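Local coordinates for SusD superfamily protein (Bacteroides fragilis, PDB 3L22) that probably binds glycans at the outer membrane as a SusD-family lipoprotein, and carries zinc ions on its surface in the crystal, at residues Ile397-Arg401 with Arg402-Phe406; Ile415-Gly418 with Pro419-Lys423. One frame throughout, in Å; residues are numbered along the deposited sequence.

Contact 1 (Ile397-Arg401 with Arg402-Phe406). With ZN (zinc ion), chain F; EDO (1,2-ethanediol), chain B.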
loop_
_atom_site.group_PDB
_atom_site.type_symbol
_atom_site.label_atom_id
_atom_site.label_comp_id
_atom_site.label_asym_id
_atom_site.label_seq_id
_atom_site.Cartn_x
_atom_site.Cartn_y
_atom_site.Cartn_z
ATOM N N ILE A 397 1.377 1.955 -7.431
ATOM C CA ILE A 397 0.053 1.339 -7.542
ATOM C C ILE A 397 -0.884 2.257 -8.341
ATOM O O ILE A 397 -1.620 1.792 -9.212
ATOM C CB ILE A 397 -0.551 1.017 -6.164
ATOM C CG1 ILE A 397 0.317 -0.054 -5.477
ATOM C CG2 ILE A 397 -1.989 0.586 -6.303
ATOM C CD1 ILE A 397 -0.017 -0.374 -4.009
ATOM N N ASP A 398 -0.864 3.559 -8.063
ATOM C CA ASP A 398 -1.767 4.474 -8.772
ATOM C C ASP A 398 -1.456 4.490 -10.274
ATOM O O ASP A 398 -2.377 4.437 -11.121
ATOM C CB ASP A 398 -1.703 5.887 -8.175
ATOM C CG ASP A 398 -2.492 6.042 -6.866
ATOM O OD1 ASP A 398 -3.315 5.151 -6.484
ATOM O OD2 ASP A 398 -2.320 7.098 -6.210
ATOM N N ILE A 399 -0.166 4.482 -10.617
ATOM C CA ILE A 399 0.247 4.478 -12.031
ATOM C C ILE A 399 -0.271 3.202 -12.730
ATOM O O ILE A 399 -0.870 3.225 -13.824
ATOM C CB ILE A 399 1.787 4.538 -12.153
ATOM C CG1 ILE A 399 2.300 5.927 -11.719
ATOM C CG2 ILE A 399 2.240 4.229 -13.579
ATOM C CD1 ILE A 399 3.856 6.055 -11.467
HETATM N N MSE A 400 0.000 2.077 -12.077
HETATM C CA MSE A 400 -0.338 0.808 -12.659
HETATM C C MSE A 400 -1.853 0.603 -12.767
HETATM O O MSE A 400 -2.315 0.180 -13.818
HETATM C CB MSE A 400 0.254 -0.337 -11.874
HETATM C CG MSE A 400 0.322 -1.621 -12.687
HETATM SE SE MSE A 400 1.060 -2.913 -11.478
HETATM C CE MSE A 400 1.739 -4.189 -12.796
ATOM N N ARG A 401 -2.621 0.907 -11.732
ATOM C CA ARG A 401 -4.071 0.626 -11.806
ATOM C C ARG A 401 -4.723 1.450 -12.888
ATOM O O ARG A 401 -5.629 0.968 -13.585
ATOM C CB ARG A 401 -4.781 0.777 -10.467
ATOM C CG ARG A 401 -4.907 2.183 -9.933
ATOM C CD ARG A 401 -5.850 2.189 -8.747
ATOM N NE ARG A 401 -5.738 3.471 -8.048
ATOM C CZ ARG A 401 -6.335 4.605 -8.379
ATOM N NH1 ARG A 401 -7.165 4.701 -9.412
ATOM N NH2 ARG A 401 -6.095 5.674 -7.656
ATOM N N ARG A 402 -4.206 2.659 -13.103
ATOM C CA ARG A 402 -4.695 3.476 -14.200
ATOM C C ARG A 402 -4.154 3.093 -15.585
ATOM O O ARG A 402 -4.517 3.715 -16.538
ATOM C CB ARG A 402 -4.487 4.953 -13.909
ATOM C CG ARG A 402 -5.354 5.464 -12.749
ATOM C CD ARG A 402 -5.427 6.973 -12.734
ATOM N NE ARG A 402 -4.210 7.622 -12.235
ATOM C CZ ARG A 402 -4.005 8.029 -10.980
ATOM N NH1 ARG A 402 -4.897 7.806 -10.021
ATOM N NH2 ARG A 402 -2.864 8.652 -10.667
ATOM N N GLY A 403 -3.300 2.073 -15.695
ATOM C CA GLY A 403 -2.755 1.669 -16.977
ATOM C C GLY A 403 -1.854 2.722 -17.607
ATOM O O GLY A 403 -1.701 2.738 -18.817
ATOM N N GLU A 404 -1.239 3.577 -16.789
ATOM C CA GLU A 404 -0.358 4.605 -17.282
ATOM C C GLU A 404 1.037 4.070 -17.504
ATOM O O GLU A 404 1.459 3.080 -16.877
ATOM C CB GLU A 404 -0.289 5.784 -16.297
ATOM C CG GLU A 404 -1.639 6.529 -16.075
ATOM C CD GLU A 404 -1.656 7.487 -14.868
ATOM O OE1 GLU A 404 -0.595 7.700 -14.200
ATOM O OE2 GLU A 404 -2.742 8.075 -14.629
ATOM N N HIS A 405 1.786 4.738 -18.382
ATOM C CA HIS A 405 3.208 4.450 -18.524
ATOM C C HIS A 405 3.974 4.879 -17.272
ATOM O O HIS A 405 3.675 5.902 -16.703
ATOM C CB HIS A 405 3.816 5.193 -19.717
ATOM C CG HIS A 405 3.359 4.697 -21.049
ATOM N ND1 HIS A 405 4.184 4.014 -21.918
ATOM C CD2 HIS A 405 2.168 4.819 -21.679
ATOM C CE1 HIS A 405 3.513 3.728 -23.018
ATOM N NE2 HIS A 405 2.291 4.209 -22.900
ATOM N N PHE A 406 4.975 4.103 -16.892
ATOM C CA PHE A 406 5.949 4.521 -15.913
ATOM C C PHE A 406 6.994 5.306 -16.689
ATOM O O PHE A 406 7.736 4.719 -17.506
ATOM C CB PHE A 406 6.604 3.311 -15.257
ATOM C CG PHE A 406 5.679 2.514 -14.389
ATOM C CD1 PHE A 406 4.942 1.453 -14.915
ATOM C CD2 PHE A 406 5.547 2.815 -13.052
ATOM C CE1 PHE A 406 4.106 0.693 -14.071
ATOM C CE2 PHE A 406 4.709 2.092 -12.230
ATOM C CZ PHE A 406 3.993 1.026 -12.743
HETATM ZN ZN ZN F . 1.320 3.478 -24.270
HETATM C C1 EDO B . -5.053 4.279 -3.876
HETATM O O1 EDO B . -4.630 5.228 -2.921
HETATM C C2 EDO B . -3.952 3.279 -4.264
HETATM O O2 EDO B . -4.546 2.517 -5.362
HETATM O O HOH W 1 -4.415 9.349 -7.679
HETATM O O HOH W 2 0.303 5.392 -24.365
#

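Contact 2 (Ile415-Gly418 with Pro419-Lys423). With ACT (acetate ion), chain M.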
loop_
_atom_site.group_PDB
_atom_site.type_symbol
_atom_site.label_atom_id
_atom_site.label_comp_id
_atom_site.label_asym_id
_atom_site.label_seq_id
_atom_site.Cartn_x
_atom_site.Cartn_y
_atom_site.Cartn_z
ATOM N N ILE A 415 13.392 6.173 -18.443
ATOM C CA ILE A 415 12.615 4.982 -18.291
ATOM C C ILE A 415 11.209 5.261 -18.791
ATOM O O ILE A 415 10.597 6.260 -18.416
ATOM C CB ILE A 415 12.597 4.539 -16.816
ATOM C CG1 ILE A 415 14.022 4.164 -16.382
ATOM C CG2 ILE A 415 11.675 3.318 -16.588
ATOM C CD1 ILE A 415 14.222 4.190 -14.872
ATOM N N ASN A 416 10.720 4.418 -19.694
ATOM C CA ASN A 416 9.388 4.582 -20.279
ATOM C C ASN A 416 8.822 3.205 -20.567
ATOM O O ASN A 416 9.128 2.589 -21.607
ATOM C CB ASN A 416 9.453 5.457 -21.559
ATOM C CG ASN A 416 8.053 5.822 -22.107
ATOM O OD1 ASN A 416 7.050 5.324 -21.643
ATOM N ND2 ASN A 416 8.013 6.683 -23.098
ATOM N N VAL A 417 8.024 2.705 -19.629
ATOM C CA VAL A 417 7.527 1.334 -19.681
ATOM C C VAL A 417 6.015 1.373 -19.597
ATOM O O VAL A 417 5.436 1.974 -18.675
ATOM C CB VAL A 417 8.133 0.473 -18.541
ATOM C CG1 VAL A 417 7.672 -1.019 -18.657
ATOM C CG2 VAL A 417 9.649 0.551 -18.586
ATOM N N GLY A 418 5.374 0.752 -20.574
ATOM C CA GLY A 418 3.913 0.746 -20.677
ATOM C C GLY A 418 3.318 -0.641 -20.623
ATOM O O GLY A 418 4.046 -1.632 -20.616
ATOM N N PRO A 419 1.985 -0.723 -20.600
ATOM C CA PRO A 419 1.363 -2.016 -20.359
ATOM C C PRO A 419 1.623 -3.089 -21.402
ATOM O O PRO A 419 1.474 -4.245 -21.053
ATOM C CB PRO A 419 -0.137 -1.697 -20.273
ATOM C CG PRO A 419 -0.242 -0.273 -20.107
ATOM C CD PRO A 419 0.994 0.360 -20.642
ATOM N N SER A 420 2.028 -2.741 -22.635
ATOM C CA SER A 420 2.400 -3.747 -23.629
ATOM C C SER A 420 3.822 -4.271 -23.458
ATOM O O SER A 420 4.190 -5.215 -24.114
ATOM C CB SER A 420 2.227 -3.203 -25.037
ATOM O OG SER A 420 0.870 -2.898 -25.251
ATOM N N ASP A 421 4.610 -3.666 -22.567
ATOM C CA ASP A 421 5.980 -4.095 -22.305
ATOM C C ASP A 421 6.034 -5.179 -21.239
ATOM O O ASP A 421 5.331 -5.109 -20.229
ATOM C CB ASP A 421 6.846 -2.911 -21.841
ATOM C CG ASP A 421 6.973 -1.850 -22.892
ATOM O OD1 ASP A 421 7.188 -2.185 -24.081
ATOM O OD2 ASP A 421 6.841 -0.661 -22.541
ATOM N N GLU A 422 6.912 -6.146 -21.451
ATOM C CA GLU A 422 7.121 -7.236 -20.492
ATOM C C GLU A 422 7.493 -6.723 -19.110
ATOM O O GLU A 422 6.960 -7.219 -18.116
ATOM C CB GLU A 422 8.205 -8.187 -21.029
ATOM C CG GLU A 422 8.722 -9.297 -20.059
ATOM C CD GLU A 422 10.008 -9.951 -20.607
ATOM O OE1 GLU A 422 9.908 -10.825 -21.513
ATOM O OE2 GLU A 422 11.117 -9.553 -20.155
ATOM N N LYS A 423 8.358 -5.711 -19.037
ATOM C CA LYS A 423 8.793 -5.175 -17.743
ATOM C C LYS A 423 7.804 -4.229 -17.040
ATOM O O LYS A 423 8.131 -3.650 -15.987
ATOM C CB LYS A 423 10.180 -4.515 -17.867
ATOM C CG LYS A 423 11.332 -5.469 -18.293
ATOM C CD LYS A 423 11.600 -6.565 -17.281
ATOM C CE LYS A 423 12.764 -7.517 -17.685
ATOM N NZ LYS A 423 12.631 -8.696 -16.744
HETATM C C ACT M . 1.454 0.656 -24.310
HETATM O O ACT M . 1.809 1.753 -24.850
HETATM O OXT ACT M . 2.390 -0.049 -23.760
HETATM C CH3 ACT M . 0.002 0.235 -24.365
HETATM O O HOH W 3 7.793 1.409 -23.775
#

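Contact 1 (Ile397-Arg401 with Arg402-Phe406)
Gly403 N donates to Met400 O at 2.8 Å, and Glu404 N donates to Ile399 O at 3.0 Å. With the positive phi of Gly403 (66°), these two bonds make a Schellman motif that ends helix 395-401. Arg402 N adds a longer bond, 3.2 Å, to Asp398 O, the carbonyl just before that of Ile399.

The charged side chains lie on one flank of the turn. Arg402 bends at its third torsion (chi3 -75°), and its NE meets Glu404 OE2 at 2.8 Å. The carboxylate oxygen lies in the guanidinium plane, but it is approached from above its own plane. Asp398 O lies over one face of this guanidinium, toward its rim. The extended chain of Arg401 runs beside Arg402, with the two guanidinium planes at 90°. Arg401 NH2 and Arg402 NH1 come within 3.4 Å of each other. Arg401 NH2 bonds to Asp398 OD1 at 3.1 Å. Glu336 forms salt bridges with both arginines, and Lys385 forms one with Asp398. Arg401 NE also donates to a bound ethanediol, probably from the crystallisation liquor.

On the apolar flank, Ile399 CG2 stands over the centre of the Phe406 ring, 3.6 Å from its centroid, in a CH-pi contact. The first torsion of Ile399 sets CG2 anti to the backbone N, which turns this methyl to the ring. Met400 CB touches Phe406 CZ at 4.1 Å. Tyr424 and Arg52 also pack against Phe406. His405 points away from the helix and binds a zinc ion through NE2.

Asp398, Glu404 and Glu336 nearby probably offset the like charges of the two adjacent arginines. The backbone bonds satisfy carbonyls of the last helical turn, and a short loop leads on to strand 406-409.

Contact 2 (Ile415-Gly418 with Pro419-Lys423)
Asn416 and Asp421 are joined through a water as strand 414-417 runs into a type I beta turn, Gly418 to Asp421. The water lies 2.8 Å from Asn416 O and 2.6 Å from Asp421 OD2 and bridges them. The strand pairs antiparallel with 406-409 in a two-stranded sheet. Asn416 OD1 makes a weak hydrogen bond with His405 ND1, just before the partner strand.

Val417 follows with its CG1 branch anti to the backbone N (chi1 -176°). This places CG1 against Asp421 CB at 3.8 Å and against the backbone C of Lys423 at 3.6 Å. Met72 touches the same valine.

Gly418 uses both of its backbone polar groups across the turn. Its O accepts from Asp421 N at 2.9 Å, which closes the turn. Gly418 N is held by the side chain of the same aspartate, so residue 421 grips the glycine twice. Pro419 and Ser420 occupy the two central positions of the turn. An acetate, probably from the crystallisation liquor, takes the N-H of Ser420 through OXT.

The bond from Gly418 N to Asp421 OD2 is 2.8 Å long and almost straight at 178°, and it meets the oxygen on the anti side, 22° out of the carboxylate plane.

Contact 1 is partly buried and closes a helix, whereas contact 2 is a surface turn that follows a strand. They flank the same small antiparallel hairpin: contact 1 leads into strand 406-409, and contact 2 leaves strand 414-417. Phe406 N probably bonds to Val417 O at 2.8 Å, which ties the two together. Pro419 CG also packs on Gly403 O. Their chemistry differs with depth. Contact 1 combines a Schellman motif with salt-bridged groups, some of them buried, and an aromatic ring, while contact 2 relies on one aspartate, a water and backbone bonds. His405 of contact 1 lies near Gly418 CA, and its zinc ion also holds the acetate that contact 2 binds through Ser420 N.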